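Local coordinates for protein cyclic nucleotide-gated potassium channel mll3241 (Mesorhizobium loti, PDB 4MUV) that conducts potassium across the membrane when cyclic AMP binds to its cytoplasmic cyclic-nucleotide-binding domain, the part present here, at residues E64-V69 with S99-V104; G56-F61 with L106-S111; R7-R12 with R39-P44. The protein carries 3 engineered substitutions. All coordinates share one frame; numbering follows the deposited sequence.

Contact 1: residues E64-V69 with S99-V104; sequences EGSVSV and SAATTV. With PCG (cyclic guanosine monophosphate), chain C.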
ATOM      1  N   GLU A  64      11.136  -1.602   0.707  1.00 12.36           N
ATOM      2  CA  GLU A  64      12.473  -1.357   1.276  1.00 12.65           C
ATOM      3  C   GLU A  64      12.310  -0.290   2.349  1.00 10.87           C
ATOM      4  O   GLU A  64      11.557   0.663   2.152  1.00 11.51           O
ATOM      5  CB  GLU A  64      13.477  -0.826   0.228  1.00 13.40           C
ATOM      6  CG  GLU A  64      13.655  -1.667  -1.044  1.00 15.81           C
ATOM      7  CD  GLU A  64      14.588  -1.029  -2.063  1.00 16.97           C
ATOM      8  OE1 GLU A  64      14.561   0.213  -2.247  1.00 17.10           O
ATOM      9  OE2 GLU A  64      15.334  -1.771  -2.710  1.00 17.44           O
ATOM     10  N   GLY A  65      12.987  -0.429   3.484  1.00 12.06           N
ATOM     11  CA  GLY A  65      12.849   0.557   4.540  1.00 11.12           C
ATOM     12  C   GLY A  65      11.568   0.386   5.325  1.00 11.15           C
ATOM     13  O   GLY A  65      10.921  -0.634   5.250  1.00 12.62           O
ATOM     14  N   SER A  66      11.211   1.397   6.102  1.00 11.83           N
ATOM     15  CA  SER A  66      10.042   1.312   6.958  1.00 11.72           C
ATOM     16  C   SER A  66       9.280   2.625   7.081  1.00 10.41           C
ATOM     17  O   SER A  66       9.825   3.719   6.863  1.00 11.50           O
ATOM     18  CB  SER A  66      10.436   0.814   8.344  1.00 13.27           C
ATOM     19  OG  SER A  66      11.313   1.721   8.969  1.00 15.33           O
ATOM     20  N   VAL A  67       8.002   2.489   7.432  1.00  9.96           N
ATOM     21  CA  VAL A  67       7.136   3.610   7.763  1.00  9.55           C
ATOM     22  C   VAL A  67       6.689   3.550   9.211  1.00  9.16           C
ATOM     23  O   VAL A  67       6.700   2.489   9.826  1.00 10.92           O
ATOM     24  CB  VAL A  67       5.907   3.692   6.836  1.00  9.66           C
ATOM     25  CG1 VAL A  67       6.342   3.826   5.396  1.00 10.99           C
ATOM     26  CG2 VAL A  67       4.988   2.519   7.031  1.00  9.72           C
ATOM     27  N   SER A  68       6.267   4.705   9.706  1.00  9.97           N
ATOM     28  CA  SER A  68       5.740   4.900  11.044  1.00  9.47           C
ATOM     29  C   SER A  68       4.257   5.240  10.947  1.00  8.65           C
ATOM     30  O   SER A  68       3.877   6.117  10.188  1.00 10.28           O
ATOM     31  CB  SER A  68       6.493   6.089  11.647  1.00 14.07           C
ATOM     32  OG  SER A  68       5.885   6.577  12.794  1.00 20.61           O
ATOM     33  N   VAL A  69       3.434   4.543  11.718  1.00 10.16           N
ATOM     34  CA  VAL A  69       1.988   4.768  11.760  1.00  9.96           C
ATOM     35  C   VAL A  69       1.639   5.417  13.090  1.00 10.30           C
ATOM     36  O   VAL A  69       1.877   4.836  14.152  1.00 12.16           O
ATOM     37  CB  VAL A  69       1.201   3.445  11.597  1.00 10.38           C
ATOM     38  CG1 VAL A  69      -0.306   3.727  11.620  1.00 10.29           C
ATOM     39  CG2 VAL A  69       1.633   2.707  10.331  1.00 12.25           C
ATOM     40  N   SER A  99       4.082   8.074   7.933  1.00  9.76           N
ATOM     41  CA  SER A  99       5.269   8.817   7.542  0.51 10.57           C
ATOM     42  C   SER A  99       6.414   7.839   7.269  1.00  9.25           C
ATOM     43  O   SER A  99       6.450   6.746   7.844  1.00 10.98           O
ATOM     44  CB  SER A  99       5.700   9.738   8.689  0.51 12.49           C
ATOM     45  OG  SER A  99       4.667  10.594   9.137  0.51 13.81           O
ATOM     46  N   ALA A 100       7.357   8.229   6.433  1.00  9.65           N
ATOM     47  CA  ALA A 100       8.562   7.436   6.288  1.00  9.00           C
ATOM     48  C   ALA A 100       9.333   7.472   7.609  1.00 10.78           C
ATOM     49  O   ALA A 100       9.534   8.533   8.195  1.00 11.11           O
ATOM     50  CB  ALA A 100       9.424   7.984   5.173  1.00  9.68           C
ATOM     51  N   ALA A 101       9.766   6.308   8.090  1.00 10.62           N
ATOM     52  CA  ALA A 101      10.604   6.240   9.280  1.00 11.50           C
ATOM     53  C   ALA A 101      12.069   6.410   8.836  1.00 11.84           C
ATOM     54  O   ALA A 101      12.680   7.442   9.059  1.00 14.90           O
ATOM     55  CB  ALA A 101      10.369   4.925   9.995  1.00 13.14           C
ATOM     56  N   THR A 102      12.602   5.395   8.173  1.00 12.57           N
ATOM     57  CA  THR A 102      13.801   5.529   7.392  1.00 13.34           C
ATOM     58  C   THR A 102      13.355   5.924   5.989  1.00 12.93           C
ATOM     59  O   THR A 102      12.161   5.953   5.687  1.00 13.45           O
ATOM     60  CB  THR A 102      14.564   4.192   7.347  1.00 14.68           C
ATOM     61  OG1 THR A 102      13.741   3.172   6.769  1.00 17.38           O
ATOM     62  CG2 THR A 102      15.015   3.769   8.738  1.00 15.96           C
ATOM     63  N   THR A 103      14.304   6.211   5.113  1.00 12.78           N
ATOM     64  CA  THR A 103      13.997   6.324   3.699  1.00 12.64           C
ATOM     65  C   THR A 103      13.282   5.050   3.298  1.00 11.15           C
ATOM     66  O   THR A 103      13.703   3.978   3.673  1.00 13.21           O
ATOM     67  CB  THR A 103      15.276   6.429   2.879  1.00 16.96           C
ATOM     68  OG1 THR A 103      16.169   7.338   3.512  1.00 23.75           O
ATOM     69  CG2 THR A 103      14.937   6.877   1.472  1.00 16.04           C
ATOM     70  N   VAL A 104      12.193   5.153   2.543  1.00 10.36           N
ATOM     71  CA  VAL A 104      11.370   3.986   2.260  1.00 10.27           C
ATOM     72  C   VAL A 104      11.009   3.893   0.776  1.00  9.38           C
ATOM     73  O   VAL A 104      10.760   4.904   0.130  1.00 10.96           O
ATOM     74  CB  VAL A 104      10.104   4.012   3.155  1.00 10.17           C
ATOM     75  CG1 VAL A 104       9.193   5.219   2.825  1.00 10.95           C
ATOM     76  CG2 VAL A 104       9.350   2.697   3.081  1.00 10.57           C
TER
HETATM   77  PA  PCG C 401      -5.861   4.385   5.891  1.00  7.07           P
HETATM   78  O1A PCG C 401      -6.322   4.456   4.450  1.00  8.00           O
HETATM   79  O2A PCG C 401      -6.872   4.719   6.929  1.00  8.23           O
HETATM   80  O5' PCG C 401      -4.646   5.324   6.059  1.00  7.12           O
HETATM   81  C5' PCG C 401      -3.831   5.192   7.134  1.00  8.86           C
HETATM   82  C4' PCG C 401      -3.354   3.730   7.194  1.00  7.32           C
HETATM   83  O4' PCG C 401      -2.416   3.332   8.262  1.00  8.14           O
HETATM   84  C3' PCG C 401      -4.441   2.893   7.320  1.00  7.02           C
HETATM   85  O3' PCG C 401      -5.308   2.917   6.143  1.00  7.25           O
HETATM   86  C2' PCG C 401      -3.739   1.500   7.593  1.00  7.42           C
HETATM   87  O2' PCG C 401      -3.504   0.846   6.346  1.00  8.00           O
HETATM   88  C1' PCG C 401      -2.535   1.826   8.241  1.00  6.67           C
HETATM   89  N9  PCG C 401      -2.372   1.352   9.583  1.00  7.65           N
HETATM   90  C8  PCG C 401      -1.430   0.463  10.042  1.00  8.03           C
HETATM   91  N7  PCG C 401      -1.630   0.154  11.324  1.00  8.12           N
HETATM   92  C5  PCG C 401      -2.737   0.875  11.700  1.00  7.64           C
HETATM   93  C6  PCG C 401      -3.438   0.958  12.951  1.00  8.99           C
HETATM   94  O6  PCG C 401      -3.133   0.347  14.004  1.00  9.19           O
HETATM   95  N1  PCG C 401      -4.523   1.801  12.938  1.00  7.74           N
HETATM   96  C2  PCG C 401      -4.964   2.485  11.816  1.00  9.44           C
HETATM   97  N2  PCG C 401      -6.054   3.268  11.915  1.00 10.62           N
HETATM   98  N3  PCG C 401      -4.323   2.433  10.604  1.00  8.23           N
HETATM   99  C4  PCG C 401      -3.195   1.585  10.615  1.00  7.87           C
HETATM  100  O   HOH W   1       3.333   9.280  11.178  1.00 14.40           O

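Contact 2: residues G56-F61 with L106-S111; sequences GDRMFF and LLSLHS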
ATOM      1  N   GLY A  56      -8.430   9.323   0.601  1.00 13.80           N
ATOM      2  CA  GLY A  56      -7.473   8.329   0.151  1.00 14.23           C
ATOM      3  C   GLY A  56      -7.861   7.804  -1.213  1.00 15.41           C
ATOM      4  O   GLY A  56      -8.996   7.414  -1.427  1.00 20.20           O
ATOM      5  N   ASP A  57      -6.912   7.798  -2.135  1.00 13.07           N
ATOM      6  CA  ASP A  57      -7.143   7.346  -3.503  1.00 13.52           C
ATOM      7  C   ASP A  57      -6.122   6.318  -3.941  1.00 12.33           C
ATOM      8  O   ASP A  57      -6.061   5.987  -5.116  1.00 13.30           O
ATOM      9  CB  ASP A  57      -7.103   8.545  -4.461  1.00 18.82           C
ATOM     10  CG  ASP A  57      -5.741   9.210  -4.493  1.00 22.16           C
ATOM     11  OD1 ASP A  57      -4.892   8.853  -3.642  1.00 25.51           O
ATOM     12  OD2 ASP A  57      -5.534  10.139  -5.327  1.00 27.10           O
ATOM     13  N   ARG A  58      -5.336   5.807  -3.007  1.00 12.20           N
ATOM     14  CA  ARG A  58      -4.353   4.783  -3.321  1.00 11.03           C
ATOM     15  C   ARG A  58      -3.920   4.077  -2.052  1.00  9.31           C
ATOM     16  O   ARG A  58      -4.218   4.518  -0.943  1.00 10.11           O
ATOM     17  CB  ARG A  58      -3.149   5.428  -3.978  1.00 12.29           C
ATOM     18  CG  ARG A  58      -2.395   6.344  -3.040  1.00 13.06           C
ATOM     19  CD  ARG A  58      -1.561   7.364  -3.770  1.00 16.48           C
ATOM     20  NE  ARG A  58      -2.403   8.317  -4.464  1.00 18.21           N
ATOM     21  CZ  ARG A  58      -1.976   9.175  -5.380  1.00 22.18           C
ATOM     22  NH1 ARG A  58      -0.694   9.216  -5.724  1.00 23.67           N
ATOM     23  NH2 ARG A  58      -2.837   9.996  -5.950  1.00 24.43           N
ATOM     24  N   MET A  59      -3.227   2.957  -2.211  1.00  8.13           N
ATOM     25  CA  MET A  59      -2.577   2.307  -1.073  1.00  7.75           C
ATOM     26  C   MET A  59      -1.150   1.962  -1.467  1.00  7.73           C
ATOM     27  O   MET A  59      -0.735   2.196  -2.611  1.00  8.84           O
ATOM     28  CB  MET A  59      -3.341   1.082  -0.571  1.00  7.82           C
ATOM     29  CG  MET A  59      -3.357  -0.063  -1.549  1.00 10.20           C
ATOM     30  SD  MET A  59      -3.908  -1.622  -0.832  1.00 11.79           S
ATOM     31  CE  MET A  59      -2.551  -1.958   0.283  1.00 11.71           C
ATOM     32  N   PHE A  60      -0.396   1.442  -0.505  1.00  7.36           N
ATOM     33  CA  PHE A  60       1.049   1.339  -0.633  1.00  7.51           C
ATOM     34  C   PHE A  60       1.539   0.017  -0.059  1.00  7.42           C
ATOM     35  O   PHE A  60       1.098  -0.413   1.020  1.00  8.81           O
ATOM     36  CB  PHE A  60       1.731   2.453   0.133  1.00  9.18           C
ATOM     37  CG  PHE A  60       1.298   3.832  -0.273  1.00 10.56           C
ATOM     38  CD1 PHE A  60       1.965   4.504  -1.281  1.00 12.37           C
ATOM     39  CD2 PHE A  60       0.263   4.464   0.379  1.00 11.40           C
ATOM     40  CE1 PHE A  60       1.592   5.777  -1.658  1.00 14.67           C
ATOM     41  CE2 PHE A  60      -0.125   5.748   0.009  1.00 13.98           C
ATOM     42  CZ  PHE A  60       0.544   6.401  -1.011  1.00 15.50           C
ATOM     43  N   PHE A  61       2.471  -0.621  -0.776  1.00  7.69           N
ATOM     44  CA  PHE A  61       3.176  -1.820  -0.324  1.00  7.94           C
ATOM     45  C   PHE A  61       4.595  -1.417  -0.002  1.00  8.26           C
ATOM     46  O   PHE A  61       5.298  -0.857  -0.831  1.00  9.46           O
ATOM     47  CB  PHE A  61       3.132  -2.890  -1.412  1.00  8.85           C
ATOM     48  CG  PHE A  61       1.736  -3.289  -1.735  1.00  9.34           C
ATOM     49  CD1 PHE A  61       0.999  -2.582  -2.658  1.00  9.80           C
ATOM     50  CD2 PHE A  61       1.131  -4.332  -1.055  1.00  9.14           C
ATOM     51  CE1 PHE A  61      -0.301  -2.925  -2.914  1.00 11.58           C
ATOM     52  CE2 PHE A  61      -0.184  -4.661  -1.297  1.00 10.50           C
ATOM     53  CZ  PHE A  61      -0.898  -3.958  -2.234  1.00 12.99           C
ATOM     54  N   LEU A 106       8.246   2.254  -1.777  1.00  9.07           N
ATOM     55  CA  LEU A 106       6.862   1.830  -1.798  1.00  9.24           C
ATOM     56  C   LEU A 106       6.459   1.478  -3.213  1.00  8.84           C
ATOM     57  O   LEU A 106       6.939   2.075  -4.163  1.00 10.82           O
ATOM     58  CB  LEU A 106       5.966   2.995  -1.358  1.00 10.53           C
ATOM     59  CG  LEU A 106       6.268   3.684  -0.051  1.00  9.10           C
ATOM     60  CD1 LEU A 106       5.403   4.915   0.155  1.00 10.13           C
ATOM     61  CD2 LEU A 106       6.090   2.724   1.096  1.00 10.03           C
ATOM     62  N   LEU A 107       5.535   0.540  -3.337  1.00  8.86           N
ATOM     63  CA  LEU A 107       4.776   0.336  -4.570  1.00  8.38           C
ATOM     64  C   LEU A 107       3.368   0.882  -4.316  1.00  8.15           C
ATOM     65  O   LEU A 107       2.648   0.390  -3.450  1.00  9.43           O
ATOM     66  CB  LEU A 107       4.745  -1.144  -4.971  1.00  8.48           C
ATOM     67  CG  LEU A 107       6.107  -1.740  -5.322  1.00  9.80           C
ATOM     68  CD1 LEU A 107       6.015  -3.241  -5.439  1.00 11.15           C
ATOM     69  CD2 LEU A 107       6.614  -1.163  -6.627  1.00 12.91           C
ATOM     70  N   SER A 108       3.001   1.912  -5.078  1.00  7.41           N
ATOM     71  CA  SER A 108       1.708   2.586  -4.962  0.59  7.49           C
ATOM     72  C   SER A 108       0.691   1.968  -5.895  1.00  8.02           C
ATOM     73  O   SER A 108       0.987   1.784  -7.073  1.00  9.76           O
ATOM     74  CB  SER A 108       1.877   4.072  -5.308  0.59  8.65           C
ATOM     75  OG  SER A 108       0.656   4.779  -5.225  0.59  9.68           O
ATOM     76  N   LEU A 109      -0.486   1.686  -5.367  1.00  8.36           N
ATOM     77  CA  LEU A 109      -1.575   1.090  -6.113  1.00  8.95           C
ATOM     78  C   LEU A 109      -2.769   2.027  -6.044  1.00  9.29           C
ATOM     79  O   LEU A 109      -3.309   2.283  -4.965  1.00  9.37           O
ATOM     80  CB  LEU A 109      -1.948  -0.243  -5.479  1.00 10.38           C
ATOM     81  CG  LEU A 109      -3.052  -1.040  -6.167  1.00 12.09           C
ATOM     82  CD1 LEU A 109      -2.554  -1.516  -7.522  1.00 15.18           C
ATOM     83  CD2 LEU A 109      -3.488  -2.229  -5.316  1.00 15.05           C
ATOM     84  N   HIS A 110      -3.162   2.570  -7.190  1.00  9.51           N
ATOM     85  CA  HIS A 110      -4.287   3.486  -7.233  1.00 10.52           C
ATOM     86  C   HIS A 110      -5.601   2.746  -7.006  1.00  8.73           C
ATOM     87  O   HIS A 110      -5.723   1.553  -7.255  1.00  8.89           O
ATOM     88  CB  HIS A 110      -4.300   4.230  -8.552  1.00 16.69           C
ATOM     89  CG  HIS A 110      -3.313   5.353  -8.619  1.00 23.07           C
ATOM     90  ND1 HIS A 110      -2.020   5.259  -8.143  1.00 26.53           N
ATOM     91  CD2 HIS A 110      -3.434   6.600  -9.125  1.00 27.16           C
ATOM     92  CE1 HIS A 110      -1.386   6.397  -8.360  1.00 27.88           C
ATOM     93  NE2 HIS A 110      -2.225   7.229  -8.948  1.00 30.55           N
ATOM     94  N   SER A 111      -6.601   3.471  -6.535  1.00 10.55           N
ATOM     95  CA  SER A 111      -7.888   2.899  -6.173  0.57 10.82           C
ATOM     96  C   SER A 111      -8.499   2.015  -7.260  1.00 10.80           C
ATOM     97  O   SER A 111      -8.984   0.936  -6.973  1.00 10.62           O
ATOM     98  CB  SER A 111      -8.870   4.005  -5.783  0.57 12.12           C
ATOM     99  OG  SER A 111     -10.077   3.435  -5.317  0.57 12.80           O
TER
HETATM  100  O   HOH W   2       1.646   7.549  -5.060  0.61 22.49           O

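Contact 3: residues R7-R12 with R39-P44; sequences RGDFVR and RARTVP. With NA (sodium ion), chain D.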
ATOM      1  N   ARG A   7       8.011   4.945 -18.151  1.00 11.35           N
ATOM      2  CA  ARG A   7       9.210   4.157 -17.912  1.00 10.68           C
ATOM      3  C   ARG A   7       9.667   4.323 -16.467  1.00 10.12           C
ATOM      4  O   ARG A   7      10.006   3.345 -15.826  1.00 11.83           O
ATOM      5  CB  ARG A   7      10.343   4.552 -18.864  1.00 13.66           C
ATOM      6  CG  ARG A   7      10.138   4.094 -20.288  1.00 16.71           C
ATOM      7  CD  ARG A   7      11.427   4.233 -21.117  1.00 19.49           C
ATOM      8  NE  ARG A   7      11.760   5.623 -21.455  1.00 20.88           N
ATOM      9  CZ  ARG A   7      11.294   6.272 -22.521  1.00 22.83           C
ATOM     10  NH1 ARG A   7      10.439   5.680 -23.337  1.00 23.50           N
ATOM     11  NH2 ARG A   7      11.662   7.526 -22.760  1.00 23.44           N
ATOM     12  N   GLY A   8       9.643   5.549 -15.958  1.00 10.15           N
ATOM     13  CA  GLY A   8      10.034   5.776 -14.580  1.00 10.87           C
ATOM     14  C   GLY A   8       9.135   5.076 -13.578  1.00  9.35           C
ATOM     15  O   GLY A   8       9.615   4.618 -12.560  1.00 11.82           O
ATOM     16  N   ASP A   9       7.840   5.025 -13.861  1.00  9.22           N
ATOM     17  CA  ASP A   9       6.861   4.419 -12.957  1.00  9.96           C
ATOM     18  C   ASP A   9       6.981   2.910 -12.887  1.00 10.83           C
ATOM     19  O   ASP A   9       6.536   2.317 -11.905  1.00 11.68           O
ATOM     20  CB  ASP A   9       5.441   4.786 -13.389  1.00 11.79           C
ATOM     21  CG  ASP A   9       5.031   6.181 -12.976  1.00 11.89           C
ATOM     22  OD1 ASP A   9       5.756   6.848 -12.196  1.00 11.80           O
ATOM     23  OD2 ASP A   9       3.928   6.608 -13.418  1.00 13.48           O
ATOM     24  N   PHE A  10       7.596   2.283 -13.896  1.00  9.77           N
ATOM     25  CA  PHE A  10       7.648   0.822 -14.039  1.00 10.04           C
ATOM     26  C   PHE A  10       9.013   0.197 -13.837  1.00  8.28           C
ATOM     27  O   PHE A  10       9.085  -0.973 -13.482  1.00  8.86           O
ATOM     28  CB  PHE A  10       7.122   0.413 -15.420  1.00 11.10           C
ATOM     29  CG  PHE A  10       7.005  -1.075 -15.602  1.00 10.92           C
ATOM     30  CD1 PHE A  10       5.970  -1.773 -15.026  1.00 12.88           C
ATOM     31  CD2 PHE A  10       7.948  -1.774 -16.340  1.00 11.82           C
ATOM     32  CE1 PHE A  10       5.866  -3.148 -15.198  1.00 14.16           C
ATOM     33  CE2 PHE A  10       7.859  -3.142 -16.500  1.00 14.49           C
ATOM     34  CZ  PHE A  10       6.814  -3.831 -15.944  1.00 15.58           C
ATOM     35  N   VAL A  11      10.081   0.944 -14.102  1.00  8.82           N
ATOM     36  CA  VAL A  11      11.421   0.366 -14.265  1.00  8.25           C
ATOM     37  C   VAL A  11      11.918  -0.514 -13.090  1.00 10.17           C
ATOM     38  O   VAL A  11      12.698  -1.441 -13.292  1.00 12.49           O
ATOM     39  CB  VAL A  11      12.451   1.516 -14.539  1.00 11.15           C
ATOM     40  CG1 VAL A  11      12.622   2.455 -13.345  1.00 12.50           C
ATOM     41  CG2 VAL A  11      13.788   0.979 -14.941  1.00 12.55           C
ATOM     42  N   ARG A  12      11.464  -0.202 -11.880  1.00 10.10           N
ATOM     43  CA  ARG A  12      11.852  -0.892 -10.650  1.00 13.67           C
ATOM     44  C   ARG A  12      10.810  -1.921 -10.210  1.00 10.91           C
ATOM     45  O   ARG A  12      11.055  -2.716  -9.290  1.00 11.30           O
ATOM     46  CB  ARG A  12      11.994   0.117  -9.477  1.00 18.67           C
ATOM     47  CG  ARG A  12      12.783   1.417  -9.767  1.00 22.69           C
ATOM     48  CD  ARG A  12      12.782   2.319  -8.518  1.00 23.95           C
ATOM     49  NE  ARG A  12      13.331   1.577  -7.390  1.00 21.19           N
ATOM     50  CZ  ARG A  12      13.206   1.867  -6.087  1.00 20.81           C
ATOM     51  NH1 ARG A  12      12.470   2.898  -5.657  1.00 22.41           N
ATOM     52  NH2 ARG A  12      13.812   1.083  -5.195  1.00 20.33           N
ATOM     53  N   ARG A  39       3.132   1.886  -9.137  1.00  9.18           N
ATOM     54  CA  ARG A  39       4.133   2.910  -9.365  1.00  9.50           C
ATOM     55  C   ARG A  39       5.108   2.897  -8.200  1.00  9.47           C
ATOM     56  O   ARG A  39       4.720   3.087  -7.068  1.00  9.61           O
ATOM     57  CB  ARG A  39       3.470   4.278  -9.541  1.00 12.34           C
ATOM     58  CG  ARG A  39       2.473   4.351 -10.702  1.00 16.73           C
ATOM     59  CD  ARG A  39       1.793   5.706 -10.772  1.00 22.38           C
ATOM     60  NE  ARG A  39       0.727   5.734 -11.764  1.00 30.08           N
ATOM     61  CZ  ARG A  39      -0.015   6.813 -12.006  1.00 34.42           C
ATOM     62  NH1 ARG A  39       0.205   7.943 -11.330  1.00 35.35           N
ATOM     63  NH2 ARG A  39      -0.971   6.767 -12.924  1.00 35.62           N
ATOM     64  N   ALA A  40       6.394   2.674  -8.466  1.00  9.65           N
ATOM     65  CA  ALA A  40       7.369   2.656  -7.388  1.00  8.77           C
ATOM     66  C   ALA A  40       7.756   4.079  -7.010  1.00  8.33           C
ATOM     67  O   ALA A  40       7.982   4.924  -7.873  1.00 10.48           O
ATOM     68  CB  ALA A  40       8.598   1.830  -7.767  1.00 10.68           C
ATOM     69  N   ARG A  41       7.840   4.317  -5.708  1.00  9.70           N
ATOM     70  CA  ARG A  41       8.141   5.621  -5.145  1.00 10.91           C
ATOM     71  C   ARG A  41       9.076   5.469  -3.969  1.00 11.31           C
ATOM     72  O   ARG A  41       8.865   4.619  -3.138  1.00 12.87           O
ATOM     73  CB  ARG A  41       6.854   6.270  -4.617  1.00 12.57           C
ATOM     74  CG  ARG A  41       5.757   6.444  -5.663  1.00 13.98           C
ATOM     75  CD  ARG A  41       6.201   7.531  -6.607  1.00 13.12           C
ATOM     76  NE  ARG A  41       5.264   7.879  -7.688  1.00 13.92           N
ATOM     77  CZ  ARG A  41       5.371   7.495  -8.963  1.00 11.29           C
ATOM     78  NH1 ARG A  41       6.323   6.660  -9.356  1.00 11.47           N
ATOM     79  NH2 ARG A  41       4.513   7.981  -9.871  1.00 12.82           N
ATOM     80  N   THR A  42      10.074   6.334  -3.872  1.00 11.54           N
ATOM     81  CA  THR A  42      10.895   6.428  -2.684  1.00 10.74           C
ATOM     82  C   THR A  42      10.570   7.721  -1.945  1.00 11.48           C
ATOM     83  O   THR A  42      10.443   8.793  -2.550  1.00 14.15           O
ATOM     84  CB  THR A  42      12.382   6.328  -3.035  1.00 12.93           C
ATOM     85  OG1 THR A  42      12.645   5.046  -3.610  1.00 15.96           O
ATOM     86  CG2 THR A  42      13.260   6.476  -1.808  1.00 13.99           C
ATOM     87  N   VAL A  43      10.394   7.604  -0.636  1.00 10.98           N
ATOM     88  CA  VAL A  43      10.014   8.717   0.233  1.00 10.75           C
ATOM     89  C   VAL A  43      11.104   8.956   1.276  1.00 11.60           C
ATOM     90  O   VAL A  43      11.529   8.015   1.931  1.00 11.69           O
ATOM     91  CB  VAL A  43       8.647   8.427   0.924  1.00 10.52           C
ATOM     92  CG1 VAL A  43       8.241   9.572   1.837  1.00 11.25           C
ATOM     93  CG2 VAL A  43       7.577   8.190  -0.115  1.00 10.39           C
ATOM     94  N   PRO A  44      11.588  10.205   1.399  1.00 13.02           N
ATOM     95  CA  PRO A  44      12.656  10.483   2.369  1.00 12.38           C
ATOM     96  C   PRO A  44      12.160  10.345   3.804  1.00 12.62           C
ATOM     97  O   PRO A  44      10.995  10.589   4.118  1.00 12.96           O
ATOM     98  CB  PRO A  44      13.054  11.936   2.080  1.00 15.85           C
ATOM     99  CG  PRO A  44      11.891  12.531   1.411  1.00 18.75           C
ATOM    100  CD  PRO A  44      11.166  11.421   0.686  1.00 14.55           C
TER
HETATM  101 NA    NA D 402       2.940   8.996 -12.578  1.00 18.96          NA
HETATM  102  O   HOH W   3       9.601   4.091  -9.934  1.00 19.41           O
HETATM  103  O   HOH W   4       1.057  10.273 -14.212  1.00 25.24           O

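Contact 1: residues E64-V69 with S99-V104
The flat groups that join Ser68 to Ser99 are peptides: Ser99 N meets Ser68 O at 3.0 Å, and Ser68 N meets Ser99 O at 2.8 Å. This is a hydrogen-bonded antiparallel pair in the β-roll of a cyclic-nucleotide-binding domain. One residue beyond this pair, Val69 lays both methyls over one face of the guanine, with CG1 3.7 Å from C4 of the cyclic GMP, so the strand also forms a wall of the nucleotide pocket. The two serine side chains lie on the same side of the sheet, and in one of the two conformers of Ser99 a water bound to its OG also reaches Ser68 O, weakly.

Toward Gly65 the pairing gives way to a turn. Ser66 O accepts from Ala101 N at 2.9 Å. Ser66 OG turns instead to Glu76 on strand 75-77. Val67 and Val104 cross obliquely, CG1 to CG2 4.0 Å, and Ile49 and Leu77 press on Val67 from the adjoining strands. Gly65 has a positive phi, 78°, and a side chain there would run into Thr103 O. Thr102 holds its OG1 between the backbone N and the carbonyl carbon, chi1 60°, where OG1 accepts from Ser66 N (3.2 Å) and donates to Thr103 O from above that carbonyl's plane.

Contact 2: residues G56-F61 with L106-S111
Arg58, whose side chain runs beside that of His110, is gripped side-on in a salt bridge by its neighbour Asp57: NE donates to OD1 at 2.7 Å and NH2 to OD2 at 2.8 Å. Both oxygens lie close to the guanidinium plane; OD1 is met from above the carboxylate plane and OD2 on its syn side, also tilted out of it. With its edge held in this way the guanidinium is fixed in rotation and turns one face to His110, whose NE2 stands 3.9 Å above it, toward the rim; the two planes are 36° apart. A bend at chi3, 68°, helps turn the group toward Asp57. At the edge, in plane, a water accepts from NH1 and pairs with Ser108 OG, in one of the two conformers of that serine.

Behind these side chains run strands 58-64 and 104-110, the central antiparallel pair of one sheet of the domain's β-roll. Met59 and Leu109 exchange two backbone bonds, and so do Phe61 and Leu107, with Phe61 N to Leu107 O at 2.9 Å. At the end of the pairing Ser111 N donates to Asp57 O, just where His110 takes the N-cap position before helix 111-120.

Packing divides between the two faces of the sheet. With Arg58, Phe60 and Ser108 on one side, Phe60 CD1 meets Leu106 CD1 at 3.7 Å. On the other, Phe61 sets its ring edge against Leu109, CE1 to CD2 4.1 Å, and Met59 lies alongside Leu109.

Helix 111-120 covers that second face through Phe114 and Leu117, with Phe23 adding a ring against Phe61. Phe83 of strand 82-83 meets the Phe60 ring, Arg94 of the nucleotide site binds Arg58 O, and strand 39-43 continues the sheet beyond 104-110.

Contact 3: residues R7-R12 with R39-P44
A bend at chi2, -71°, folds Arg41 back toward the helix although its CB points away from it. Asp9 supplies the matching turn: its CG stands anti to the carbonyl carbon, chi1 -79°, which carries the carboxylate toward the strand. The outcome is an end-on grip in which both terminal nitrogens reach a single oxygen, with Arg41 NH1 and NH2 each 2.9 Å from Asp9 OD1. They come from the same face of the carboxylate, above its plane, and the two groups are inclined by 43°. Arg41 NH1 also donates to Ala40 O at 2.8 Å, so the guanidinium is tied to its own strand as well as to the helix.

The other carboxylate oxygen, OD2, binds the ion modelled as sodium at 2.7 Å, and a water is a further ligand; with two cationic groups beside it, Arg39 NH1 at 3.2 Å and Arg41 NH2 at 3.3 Å from the ion, that identity is best read with some caution. Arg39 runs extended alongside Asp9, its CD 3.5 Å from OD2. Between the backbones, Ala40 N gives Asp9 O a weak hydrogen bond, and a water lies between Gly8 O and Ala40 O. Farther along, Arg12 packs CB to CB on Ala40 at 4.2 Å.

This surface contact therefore fastens helix 2-10 to strand 39-43, an outer strand of the β-roll. A leucine in place of Arg41 would probably leave Asp9 OD1 without its charged mate and Ala40 O without that donor. Chemically, one carboxylate takes Arg41 on OD1 and the modelled sodium on OD2, with Arg39 alongside, which would be expected to favour its ionised form.

From the N terminus, contact 3 comes first: it closes a loop, largely helical, that brings helix 2-10 onto strand 39-43 before the other two contacts open. The chain then enters 56-61 and 64-69 in turn and returns through 99-104 and 106-111, so contact 1 closes within the longer excursion that contact 2 completes, without crossing it. Together these two join successive parts of the β-roll, strands 67-70 with 97-100 and 58-64 with 104-110. Contact 3 meets both: Arg39 and Arg41 pair with Ser108 and Leu106 of contact 2, while Val43 pairs with Val104 and Arg12 forms a salt bridge with Glu64 of contact 1.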